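Local coordinates for protein pseudouridylate synthase RPUSD4, mitochondrial (Homo sapiens, PDB 5UBA) that isomerises uridine to pseudouridine in mitochondrial RNAs, notably 16S rRNA, a modification needed to assemble that rRNA into a functional mitochondrial ribosome, at residues A[118-123]-A[226-231]; A[203-206]-A[212-215]; A[236-241]-A[280-285]; A[85-90]-A[274-279]. One frame throughout, in Å; residues are numbered along the deposited sequence. Where two conformers were deposited one is given.

Contact 1. Residues A[118-123]-A[226-231]; sequences ITVHVP and APQKLS. With CA (calcium ion), chain E.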
loop_
_atom_site.group_PDB
_atom_site.type_symbol
_atom_site.label_atom_id
_atom_site.label_comp_id
_atom_site.label_asym_id
_atom_site.label_seq_id
_atom_site.Cartn_x
_atom_site.Cartn_y
_atom_site.Cartn_z
ATOM N N ILE A 118 4.985 -1.276 8.587
ATOM C CA ILE A 118 5.399 -1.826 9.885
ATOM C C ILE A 118 4.810 -3.196 9.992
ATOM O O ILE A 118 3.616 -3.392 9.754
ATOM C CB ILE A 118 4.902 -0.974 11.057
ATOM C CG1 ILE A 118 5.503 0.420 10.970
ATOM C CG2 ILE A 118 5.263 -1.664 12.394
ATOM C CD1 ILE A 118 5.067 1.322 12.114
ATOM N N THR A 119 5.652 -4.162 10.355
ATOM C CA THR A 119 5.241 -5.545 10.501
ATOM C C THR A 119 5.351 -5.974 11.933
ATOM O O THR A 119 6.176 -5.477 12.692
ATOM C CB THR A 119 6.044 -6.529 9.610
ATOM O OG1 THR A 119 7.431 -6.487 9.959
ATOM C CG2 THR A 119 5.885 -6.152 8.141
ATOM N N VAL A 120 4.466 -6.882 12.271
ATOM C CA VAL A 120 4.488 -7.617 13.516
ATOM C C VAL A 120 5.459 -8.782 13.224
ATOM O O VAL A 120 5.300 -9.485 12.226
ATOM C CB VAL A 120 3.066 -8.129 13.825
ATOM C CG1 VAL A 120 3.060 -9.032 15.055
ATOM C CG2 VAL A 120 2.098 -6.958 13.957
ATOM N N HIS A 121 6.469 -8.958 14.037
ATOM C CA HIS A 121 7.538 -9.905 13.774
ATOM C C HIS A 121 8.465 -9.366 12.706
ATOM O O HIS A 121 8.091 -8.523 11.864
ATOM C CB HIS A 121 7.062 -11.323 13.388
ATOM C CG HIS A 121 5.938 -11.837 14.230
ATOM N ND1 HIS A 121 6.006 -11.894 15.607
ATOM C CD2 HIS A 121 4.714 -12.308 13.893
ATOM C CE1 HIS A 121 4.869 -12.371 16.079
ATOM N NE2 HIS A 121 4.066 -12.627 15.063
ATOM N N VAL A 122 9.673 -9.906 12.711
ATOM C CA VAL A 122 10.760 -9.432 11.860
ATOM C C VAL A 122 11.012 -10.454 10.762
ATOM O O VAL A 122 11.329 -11.619 11.057
ATOM C CB VAL A 122 12.050 -9.241 12.680
ATOM C CG1 VAL A 122 13.185 -8.721 11.804
ATOM C CG2 VAL A 122 11.818 -8.327 13.882
ATOM N N PRO A 123 10.924 -10.048 9.486
ATOM C CA PRO A 123 11.154 -10.983 8.399
ATOM C C PRO A 123 12.522 -11.708 8.468
ATOM O O PRO A 123 13.518 -11.096 8.810
ATOM C CB PRO A 123 11.097 -10.094 7.172
ATOM C CG PRO A 123 10.110 -9.040 7.553
ATOM C CD PRO A 123 10.397 -8.757 8.985
ATOM N N ALA A 226 -11.421 -11.609 12.928
ATOM C CA ALA A 226 -10.869 -11.304 14.233
ATOM C C ALA A 226 -9.811 -10.205 14.175
ATOM O O ALA A 226 -9.018 -10.137 13.209
ATOM C CB ALA A 226 -10.302 -12.562 14.844
ATOM N N PRO A 227 -9.753 -9.355 15.207
ATOM C CA PRO A 227 -8.685 -8.361 15.281
ATOM C C PRO A 227 -7.309 -8.990 15.391
ATOM O O PRO A 227 -7.153 -10.102 15.943
ATOM C CB PRO A 227 -9.011 -7.568 16.555
ATOM C CG PRO A 227 -10.408 -7.896 16.887
ATOM C CD PRO A 227 -10.657 -9.280 16.372
ATOM N N GLN A 228 -6.309 -8.334 14.823
ATOM C CA GLN A 228 -4.937 -8.805 14.916
ATOM C C GLN A 228 -4.507 -8.997 16.373
ATOM O O GLN A 228 -4.705 -8.116 17.200
ATOM C CB GLN A 228 -4.029 -7.797 14.218
ATOM C CG GLN A 228 -2.573 -8.108 14.254
ATOM C CD GLN A 228 -1.786 -7.117 13.433
ATOM O OE1 GLN A 228 -1.731 -5.923 13.763
ATOM N NE2 GLN A 228 -1.192 -7.596 12.367
ATOM N N LYS A 229 -3.918 -10.150 16.667
ATOM C CA LYS A 229 -3.394 -10.455 18.007
ATOM C C LYS A 229 -2.005 -9.861 18.168
ATOM O O LYS A 229 -1.116 -10.121 17.349
ATOM C CB LYS A 229 -3.374 -11.974 18.233
ATOM C CG LYS A 229 -4.729 -12.645 18.071
ATOM N N LEU A 230 -1.841 -9.021 19.185
ATOM C CA LEU A 230 -0.582 -8.364 19.496
ATOM C C LEU A 230 -0.131 -8.796 20.886
ATOM O O LEU A 230 -0.964 -9.096 21.760
ATOM C CB LEU A 230 -0.761 -6.851 19.449
ATOM C CG LEU A 230 -1.097 -6.306 18.052
ATOM C CD1 LEU A 230 -1.333 -4.804 18.174
ATOM C CD2 LEU A 230 0.001 -6.591 17.037
ATOM N N SER A 231 1.183 -8.838 21.071
ATOM C CA SER A 231 1.779 -9.264 22.328
ATOM C C SER A 231 1.543 -8.227 23.404
ATOM O O SER A 231 1.258 -7.060 23.115
ATOM C CB SER A 231 3.282 -9.512 22.159
ATOM O OG SER A 231 4.035 -8.308 22.136
HETATM CA CA CA E . -7.501 -11.533 11.969
HETATM O O HOH W 1 -6.834 -12.084 14.129
#
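The side-chain nitrogen NE2 of Gln-228 is gripped by two groups, the hydroxyl of Ser-220 and the carbonyl O of Ile-213, and in this position it lies 3.7 Å from CG2 of Val-120. The contact joins the end of strand 112-120, in the mixed sheet of the RluA-family pseudouridine synthase domain, to the irregular loop between helices 200-209 and 232-238. Gln-228 reaches across with CG anti to its backbone N (chi1 178°) and an extended chain, while OE1 accepts the amide N of Gly-215; with both ends of the amide bonded, the rotation of the group is fixed. Val-120 and Gln-228 run past each other in opposite directions, and the methyl lies against the amide (NE2, CD and OE1), not the CB-CG stem. The same CG2 meets CD2 of Leu-230 at 3.7 Å, where the two side chains cross at about a right angle. The other methyl of Val-120, CG1, sits over the centre of the His-121 ring, 3.7 Å above the plane. From within the strand, Thr-119 OG1 donates to the O of His-121, the first residue beyond it, at 2.9 Å and nearly in line with the C=O bond (176°). Earlier in the same loop as Gln-228 the chain wraps a calcium ion. Ala-226 O binds the ion at 2.4 Å, and the carbonyl oxygens of His-217, Ser-220 and Asn-223 join it. A water 2.3 Å from the calcium completes the group and donates a hydrogen bond to Pro-227 O at 2.7 Å.

Contact 2. Residues A[203-206]-A[212-215]; sequences VHLS and PILG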
loop_
_atom_site.group_PDB
_atom_site.type_symbol
_atom_site.label_atom_id
_atom_site.label_comp_id
_atom_site.label_asym_id
_atom_site.label_seq_id
_atom_site.Cartn_x
_atom_site.Cartn_y
_atom_site.Cartn_z
ATOM N N VAL A 203 -0.579 -10.127 1.633
ATOM C CA VAL A 203 -0.648 -11.605 1.597
ATOM C C VAL A 203 0.761 -12.185 1.627
ATOM O O VAL A 203 1.046 -13.104 2.405
ATOM C CB VAL A 203 -1.473 -12.076 0.396
ATOM C CG1 VAL A 203 -1.425 -13.600 0.208
ATOM C CG2 VAL A 203 -2.914 -11.600 0.550
ATOM N N HIS A 204 1.677 -11.634 0.854
ATOM C CA HIS A 204 3.048 -12.137 0.902
ATOM C C HIS A 204 3.687 -11.959 2.278
ATOM O O HIS A 204 4.367 -12.854 2.777
ATOM C CB HIS A 204 3.888 -11.473 -0.170
ATOM C CG HIS A 204 3.756 -12.113 -1.510
ATOM N ND1 HIS A 204 4.327 -11.572 -2.634
ATOM C CD2 HIS A 204 3.196 -13.286 -1.890
ATOM C CE1 HIS A 204 4.119 -12.386 -3.661
ATOM N NE2 HIS A 204 3.429 -13.430 -3.239
ATOM N N LEU A 205 3.483 -10.813 2.924
ATOM C CA LEU A 205 4.055 -10.611 4.264
ATOM C C LEU A 205 3.419 -11.532 5.313
ATOM O O LEU A 205 4.127 -12.135 6.130
ATOM C CB LEU A 205 3.894 -9.151 4.704
ATOM C CG LEU A 205 4.942 -8.185 4.197
ATOM C CD1 LEU A 205 4.509 -6.748 4.436
ATOM C CD2 LEU A 205 6.299 -8.429 4.834
ATOM N N SER A 206 2.090 -11.630 5.311
ATOM C CA SER A 206 1.385 -12.395 6.347
ATOM C C SER A 206 1.594 -13.885 6.151
ATOM O O SER A 206 2.034 -14.560 7.079
ATOM C CB SER A 206 -0.098 -12.078 6.368
ATOM O OG SER A 206 -0.665 -12.805 7.443
ATOM N N PRO A 212 2.709 -10.239 9.474
ATOM C CA PRO A 212 1.632 -9.383 8.962
ATOM C C PRO A 212 1.869 -7.918 9.266
ATOM O O PRO A 212 2.499 -7.543 10.256
ATOM C CB PRO A 212 0.383 -9.883 9.676
ATOM C CG PRO A 212 0.898 -10.543 10.906
ATOM C CD PRO A 212 2.264 -11.087 10.590
ATOM N N ILE A 213 1.347 -7.070 8.396
ATOM C CA ILE A 213 1.435 -5.639 8.641
ATOM C C ILE A 213 0.637 -5.272 9.890
ATOM O O ILE A 213 -0.445 -5.835 10.127
ATOM C CB ILE A 213 0.920 -4.881 7.399
ATOM C CG1 ILE A 213 1.805 -5.204 6.183
ATOM C CG2 ILE A 213 0.861 -3.385 7.638
ATOM C CD1 ILE A 213 1.358 -4.535 4.920
ATOM N N LEU A 214 1.162 -4.319 10.661
ATOM C CA LEU A 214 0.489 -3.789 11.833
ATOM C C LEU A 214 -0.873 -3.228 11.410
ATOM O O LEU A 214 -0.942 -2.422 10.473
ATOM C CB LEU A 214 1.307 -2.685 12.487
ATOM C CG LEU A 214 0.711 -2.024 13.733
ATOM C CD1 LEU A 214 0.532 -3.007 14.880
ATOM C CD2 LEU A 214 1.609 -0.882 14.165
ATOM N N GLY A 215 -1.935 -3.684 12.063
ATOM C CA GLY A 215 -3.273 -3.255 11.711
ATOM C C GLY A 215 -3.964 -4.097 10.683
ATOM O O GLY A 215 -5.079 -3.800 10.336
#
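Helix 200-209 widens into a pi-type turn at 204-206, and the chain soon doubles back so that the CA atoms of Ser-206 and Pro-212 come within 4.0 Å. This is a tight reversal after a helix in the RluA-family catalytic domain, and the returning residues 212-214 run extended beside strand 112-120, with backbone bonds from Pro-212 to Val-120 and from Leu-214 to Ile-118. Leu-205 bonds through its backbone to Cys-211, the residue just before Pro-212; Pro-212 has no N-H, and its N stays 4.1 Å from Leu-205 O. The apolar core of the contact is Leu-205 against Ile-213. Their side chains cross obliquely, with methyl CD1 of Leu-205 on CG1 of Ile-213 at 3.6 Å and on the terminal CD1 at 3.9 Å. Ile-213 holds CG1 anti to the carbonyl carbon and extends beyond it (chi2 179°), which brings CG1 and then CD1 up to that single leucine methyl. Leu-205 also touches Thr-119, and Ile-213 touches Ala-117 and Leu-250, so the pair is packed against the sheet. The side chain of Ile-213 lies about 9 Å from that of Asp-83, the active-site aspartate inferred from relatives, which places this hydrophobic patch near the probable catalytic region. On the other flank, the hydroxyl of Ser-206 is buried but bonded to Tyr-219 O, in the calcium-binding loop itself. With OG anti to the backbone N (chi1 -177°), Ser-206 leans on the proline ring, CB against Pro-212 CB at 4.0 Å and OG 3.8 Å from that same carbon.

Contact 3. Residues A[236-241]-A[280-285]; sequences KKLGLE and VHSLHR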
loop_
_atom_site.group_PDB
_atom_site.type_symbol
_atom_site.label_atom_id
_atom_site.label_comp_id
_atom_site.label_asym_id
_atom_site.label_seq_id
_atom_site.Cartn_x
_atom_site.Cartn_y
_atom_site.Cartn_z
ATOM N N LYS A 236 1.880 -2.641 25.119
ATOM C CA LYS A 236 2.415 -1.690 26.083
ATOM C C LYS A 236 3.210 -0.571 25.405
ATOM O O LYS A 236 3.049 0.596 25.746
ATOM C CB LYS A 236 3.271 -2.424 27.125
ATOM C CG LYS A 236 3.769 -1.555 28.262
ATOM C CD LYS A 236 4.295 -2.427 29.398
ATOM C CE LYS A 236 5.666 -1.972 29.864
ATOM N NZ LYS A 236 5.676 -0.571 30.370
ATOM N N LYS A 237 4.037 -0.920 24.418
ATOM C CA LYS A 237 4.742 0.098 23.616
ATOM C C LYS A 237 3.767 1.060 22.920
ATOM O O LYS A 237 3.945 2.275 22.970
ATOM C CB LYS A 237 5.664 -0.568 22.599
ATOM C CG LYS A 237 6.917 -1.191 23.192
ATOM C CD LYS A 237 7.630 -2.025 22.138
ATOM C CE LYS A 237 8.954 -2.572 22.626
ATOM N NZ LYS A 237 9.312 -3.775 21.827
ATOM N N LEU A 238 2.716 0.493 22.343
ATOM C CA LEU A 238 1.714 1.295 21.647
ATOM C C LEU A 238 0.793 2.076 22.565
ATOM O O LEU A 238 0.120 2.980 22.090
ATOM C CB LEU A 238 0.869 0.435 20.712
ATOM C CG LEU A 238 1.604 -0.217 19.540
ATOM C CD1 LEU A 238 0.655 -1.111 18.808
ATOM C CD2 LEU A 238 2.160 0.833 18.600
ATOM N N GLY A 239 0.745 1.727 23.855
ATOM C CA GLY A 239 -0.138 2.377 24.809
ATOM C C GLY A 239 -1.594 1.991 24.677
ATOM O O GLY A 239 -2.475 2.818 24.970
ATOM N N LEU A 240 -1.852 0.750 24.270
ATOM C CA LEU A 240 -3.201 0.263 23.967
ATOM C C LEU A 240 -3.556 -0.955 24.782
ATOM O O LEU A 240 -2.682 -1.749 25.111
ATOM C CB LEU A 240 -3.315 -0.103 22.476
ATOM C CG LEU A 240 -3.280 1.061 21.490
ATOM C CD1 LEU A 240 -3.148 0.543 20.059
ATOM C CD2 LEU A 240 -4.537 1.911 21.628
ATOM N N GLU A 241 -4.848 -1.115 25.101
ATOM C CA GLU A 241 -5.359 -2.379 25.636
ATOM C C GLU A 241 -5.760 -3.271 24.471
ATOM O O GLU A 241 -6.095 -2.762 23.379
ATOM C CB GLU A 241 -6.548 -2.121 26.584
ATOM C CG GLU A 241 -6.318 -0.962 27.550
ATOM N N VAL A 280 4.269 7.582 11.718
ATOM C CA VAL A 280 5.416 8.146 12.446
ATOM C C VAL A 280 5.304 7.851 13.951
ATOM O O VAL A 280 6.303 7.465 14.590
ATOM C CB VAL A 280 5.549 9.648 12.214
ATOM C CG1 VAL A 280 6.655 10.233 13.083
ATOM C CG2 VAL A 280 5.854 9.934 10.744
ATOM N N HIS A 281 4.103 8.024 14.495
ATOM C CA HIS A 281 3.849 7.786 15.923
ATOM C C HIS A 281 4.094 6.330 16.279
ATOM O O HIS A 281 4.824 6.039 17.229
ATOM C CB HIS A 281 2.424 8.189 16.290
ATOM C CG HIS A 281 2.111 8.041 17.746
ATOM N ND1 HIS A 281 2.608 8.899 18.703
ATOM C CD2 HIS A 281 1.344 7.143 18.403
ATOM C CE1 HIS A 281 2.165 8.526 19.891
ATOM N NE2 HIS A 281 1.392 7.469 19.737
ATOM N N SER A 282 3.514 5.414 15.509
ATOM C CA SER A 282 3.714 3.969 15.739
ATOM C C SER A 282 5.212 3.584 15.651
ATOM O O SER A 282 5.703 2.805 16.461
ATOM C CB SER A 282 2.916 3.148 14.742
ATOM O OG SER A 282 1.526 3.310 14.951
ATOM N N LEU A 283 5.935 4.139 14.682
ATOM C CA LEU A 283 7.379 3.874 14.561
ATOM C C LEU A 283 8.111 4.240 15.846
ATOM O O LEU A 283 8.922 3.456 16.363
ATOM C CB LEU A 283 8.025 4.637 13.411
ATOM C CG LEU A 283 7.855 4.083 12.013
ATOM C CD1 LEU A 283 8.486 5.036 11.000
ATOM C CD2 LEU A 283 8.434 2.692 11.854
ATOM N N HIS A 284 7.822 5.438 16.348
ATOM C CA HIS A 284 8.461 5.921 17.557
ATOM C C HIS A 284 8.096 5.043 18.743
ATOM O O HIS A 284 8.980 4.667 19.549
ATOM C CB HIS A 284 8.014 7.345 17.868
ATOM C CG HIS A 284 8.625 7.886 19.120
ATOM N ND1 HIS A 284 7.919 8.009 20.299
ATOM C CD2 HIS A 284 9.890 8.281 19.391
ATOM C CE1 HIS A 284 8.719 8.492 21.233
ATOM N NE2 HIS A 284 9.920 8.659 20.711
ATOM N N ARG A 285 6.819 4.706 18.876
ATOM C CA ARG A 285 6.360 3.894 20.010
ATOM C C ARG A 285 6.977 2.508 20.002
ATOM O O ARG A 285 7.273 1.937 21.063
ATOM C CB ARG A 285 4.831 3.769 20.042
ATOM C CG ARG A 285 4.062 5.061 20.283
ATOM C CD ARG A 285 4.558 5.836 21.463
ATOM N NE ARG A 285 4.654 5.007 22.660
ATOM C CZ ARG A 285 5.205 5.429 23.800
ATOM N NH1 ARG A 285 5.265 4.610 24.846
ATOM N NH2 ARG A 285 5.704 6.659 23.893
#
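Arg-285 bends twice, at chi2 (-50°) and chi3 (-51°), and the curled chain swings its guanidinium edge onto the carbonyl O of Lys-237. The contact joins two helix ends: helix 232-238 closes in a Schellman motif whose C-prime residue is Gly-239 with positive phi, and Arg-285 is the last residue of helix 277-285. The grip is side-on, by two nitrogens to one atom. NE donates at 2.8 Å to Lys-237 O, nearly straight (163°) and close to the line of the C=O bond, while NH1 gives a longer, more bent bond of 3.3 Å to the same Lys-237 O. The oxygen lies in the guanidinium plane, so both N-H groups can point at it, and the positive charge probably suits the negative end of the helix dipole. Replacing Arg-285 by a methionine removes both donors, and Lys-237 O would probably be left without these side-chain partners at the helix end. The stem of Lys-237 runs past the carbonyl O of Arg-285, with Lys-237 CB 3.4 Å from Arg-285 O, before its amine leads away. Leu-238 starts away from the facing helix, yet its end turns back toward Ser-282, whose buried hydroxyl is bonded to His-251 NE2 and Phe-278 O. Methyl CD2 of Leu-238 finally rests 4.2 Å from CB of Arg-285.

Contact 4. Residues A[85-90]-A[274-279]; sequences ETTGVM and KLPRFF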
loop_
_atom_site.group_PDB
_atom_site.type_symbol
_atom_site.label_atom_id
_atom_site.label_comp_id
_atom_site.label_asym_id
_atom_site.label_seq_id
_atom_site.Cartn_x
_atom_site.Cartn_y
_atom_site.Cartn_z
ATOM N N GLU A 85 -6.942 1.531 2.392
ATOM C CA GLU A 85 -6.126 1.689 3.589
ATOM C C GLU A 85 -4.651 1.954 3.322
ATOM O O GLU A 85 -3.867 2.021 4.258
ATOM C CB GLU A 85 -6.248 0.468 4.504
ATOM C CG GLU A 85 -7.516 0.403 5.340
ATOM C CD GLU A 85 -7.319 -0.582 6.492
ATOM O OE1 GLU A 85 -7.320 -1.789 6.247
ATOM O OE2 GLU A 85 -7.097 -0.137 7.635
ATOM N N THR A 86 -4.279 2.135 2.062
ATOM C CA THR A 86 -2.951 2.604 1.711
ATOM C C THR A 86 -2.913 4.112 1.646
ATOM O O THR A 86 -3.866 4.734 1.207
ATOM C CB THR A 86 -2.536 1.976 0.376
ATOM O OG1 THR A 86 -2.587 0.545 0.547
ATOM C CG2 THR A 86 -1.116 2.431 -0.086
ATOM N N THR A 87 -1.806 4.691 2.086
ATOM C CA THR A 87 -1.568 6.106 1.996
ATOM C C THR A 87 -0.494 6.399 0.954
ATOM O O THR A 87 0.228 5.497 0.537
ATOM C CB THR A 87 -1.119 6.658 3.352
ATOM O OG1 THR A 87 0.050 5.964 3.779
ATOM C CG2 THR A 87 -2.205 6.502 4.418
ATOM N N GLY A 88 -0.401 7.660 0.518
ATOM C CA GLY A 88 0.788 8.148 -0.124
ATOM C C GLY A 88 0.685 8.400 -1.612
ATOM O O GLY A 88 -0.344 8.831 -2.106
ATOM N N VAL A 89 1.789 8.137 -2.322
ATOM C CA VAL A 89 1.982 8.712 -3.663
ATOM C C VAL A 89 0.958 8.205 -4.668
ATOM O O VAL A 89 0.805 7.005 -4.892
ATOM C CB VAL A 89 3.395 8.397 -4.230
ATOM C CG1 VAL A 89 3.545 9.035 -5.617
ATOM C CG2 VAL A 89 4.499 8.922 -3.342
ATOM N N MET A 90 0.253 9.145 -5.289
ATOM C CA MET A 90 -0.746 8.808 -6.304
ATOM C C MET A 90 -0.692 9.842 -7.434
ATOM O O MET A 90 -0.881 11.042 -7.208
ATOM C CB MET A 90 -2.146 8.700 -5.696
ATOM C CG MET A 90 -3.201 8.258 -6.688
ATOM S SD MET A 90 -4.782 8.091 -5.854
ATOM C CE MET A 90 -5.811 7.703 -7.263
ATOM N N LYS A 274 6.116 11.866 2.420
ATOM C CA LYS A 274 6.241 11.722 3.867
ATOM C C LYS A 274 5.295 10.673 4.418
ATOM O O LYS A 274 4.178 10.472 3.924
ATOM C CB LYS A 274 5.924 13.058 4.585
ATOM C CG LYS A 274 4.477 13.499 4.503
ATOM C CD LYS A 274 4.206 14.846 5.168
ATOM C CE LYS A 274 2.759 15.278 4.975
ATOM N NZ LYS A 274 1.773 14.305 5.524
ATOM N N LEU A 275 5.712 10.054 5.526
ATOM C CA LEU A 275 4.838 9.137 6.214
ATOM C C LEU A 275 3.707 9.893 6.899
ATOM O O LEU A 275 3.920 11.043 7.351
ATOM C CB LEU A 275 5.600 8.373 7.298
ATOM C CG LEU A 275 6.597 7.312 6.854
ATOM C CD1 LEU A 275 7.500 6.906 8.018
ATOM C CD2 LEU A 275 5.872 6.120 6.275
ATOM N N PRO A 276 2.537 9.271 7.019
ATOM C CA PRO A 276 1.458 9.898 7.803
ATOM C C PRO A 276 1.834 9.993 9.274
ATOM O O PRO A 276 2.598 9.175 9.776
ATOM C CB PRO A 276 0.258 8.972 7.617
ATOM C CG PRO A 276 0.677 7.888 6.698
ATOM C CD PRO A 276 2.137 7.975 6.439
ATOM N N ARG A 277 1.311 11.002 9.952
ATOM C CA ARG A 277 1.646 11.197 11.359
ATOM C C ARG A 277 1.344 9.957 12.226
ATOM O O ARG A 277 2.138 9.630 13.118
ATOM C CB ARG A 277 0.966 12.456 11.890
ATOM C CG ARG A 277 1.644 13.726 11.403
ATOM C CD ARG A 277 3.031 13.906 11.992
ATOM N N PHE A 278 0.261 9.228 11.950
ATOM C CA PHE A 278 -0.043 8.014 12.730
ATOM C C PHE A 278 1.048 6.939 12.616
ATOM O O PHE A 278 1.350 6.204 13.549
ATOM C CB PHE A 278 -1.411 7.418 12.428
ATOM C CG PHE A 278 -1.499 6.622 11.153
ATOM C CD1 PHE A 278 -1.266 5.250 11.140
ATOM C CD2 PHE A 278 -1.887 7.232 9.974
ATOM C CE1 PHE A 278 -1.387 4.516 9.967
ATOM C CE2 PHE A 278 -1.988 6.501 8.788
ATOM C CZ PHE A 278 -1.746 5.135 8.807
ATOM N N PHE A 279 1.605 6.846 11.424
ATOM C CA PHE A 279 2.643 5.870 11.125
ATOM C C PHE A 279 3.927 6.298 11.817
ATOM O O PHE A 279 4.600 5.471 12.432
ATOM C CB PHE A 279 2.753 5.784 9.571
ATOM C CG PHE A 279 3.567 4.617 9.010
ATOM C CD1 PHE A 279 4.880 4.322 9.416
ATOM C CD2 PHE A 279 3.028 3.878 7.964
ATOM C CE1 PHE A 279 5.596 3.284 8.818
ATOM C CE2 PHE A 279 3.755 2.856 7.358
ATOM C CZ PHE A 279 5.024 2.570 7.782
#
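Thr-87 meets the ring of Pro-276 with both of its branches: OG1 approaches CG at 3.6 Å and CD at 3.9 Å, and the methyl CG2 lies 3.9 Å from that same CG. The same methyl also reaches the rim of the Phe-278 ring, near its plane, 4.4 Å from CE2. Thr-87 takes the rotamer with OG1 between the backbone N and the carbonyl carbon (chi1 57°), a placement that leaves CG2 beside the backbone N and the two branches spread over the proline. The hydroxyl is not left to the ring alone, since OG1 is hydrogen-bonded to ND1 of His-253, whose side chain also touches Pro-276. Phe-278 is in turn fixed by edge-to-face packing with the rings of His-251 and Tyr-43. Pro-276 stands at the N-cap position of helix 277-285, and its O receives a weak bond of 3.0 Å from Phe-279 N. Within the same segment, Leu-275 sets CD2 over the centre of the Phe-279 ring, 3.6 Å above the plane. The side chain of Thr-87 is about 10 Å from that of Asp-83, inferred to be the catalytic residue. In the fold, Thr-87 bonds through its backbone to Leu-252 and Ala-254 of the parallel strand 252-259; the chain then turns a corner at Gly-88 into strand 89-93 of the four-stranded antiparallel sheet, and the start of helix 277-285 packs beside this passage from one sheet to the other.

How the contacts relate
From the N terminus, residues 85-90 open contact 4, and 118-123 open contact 1. Residues 203-206 open contact 2, which closes with 212-215; contact 1 closes next, at 226-231, so contact 2 lies within contact 1 and both lie within contact 4. Residues 236-241 open contact 3 before 274-279 close contact 4, and 280-285 close contact 3 last, so these two cross and share helix 277-285. Ile-118 is the hub: its O reaches Leu-214 N, and its side chain packs on Phe-279, Ser-282 and Leu-283. Contacts 1 and 2 tie the calcium-binding loop to strand 112-120 and helix 200-209, contact 3 joins helices 232-238 and 277-285, and contact 4 joins the latter to the passage between sheets.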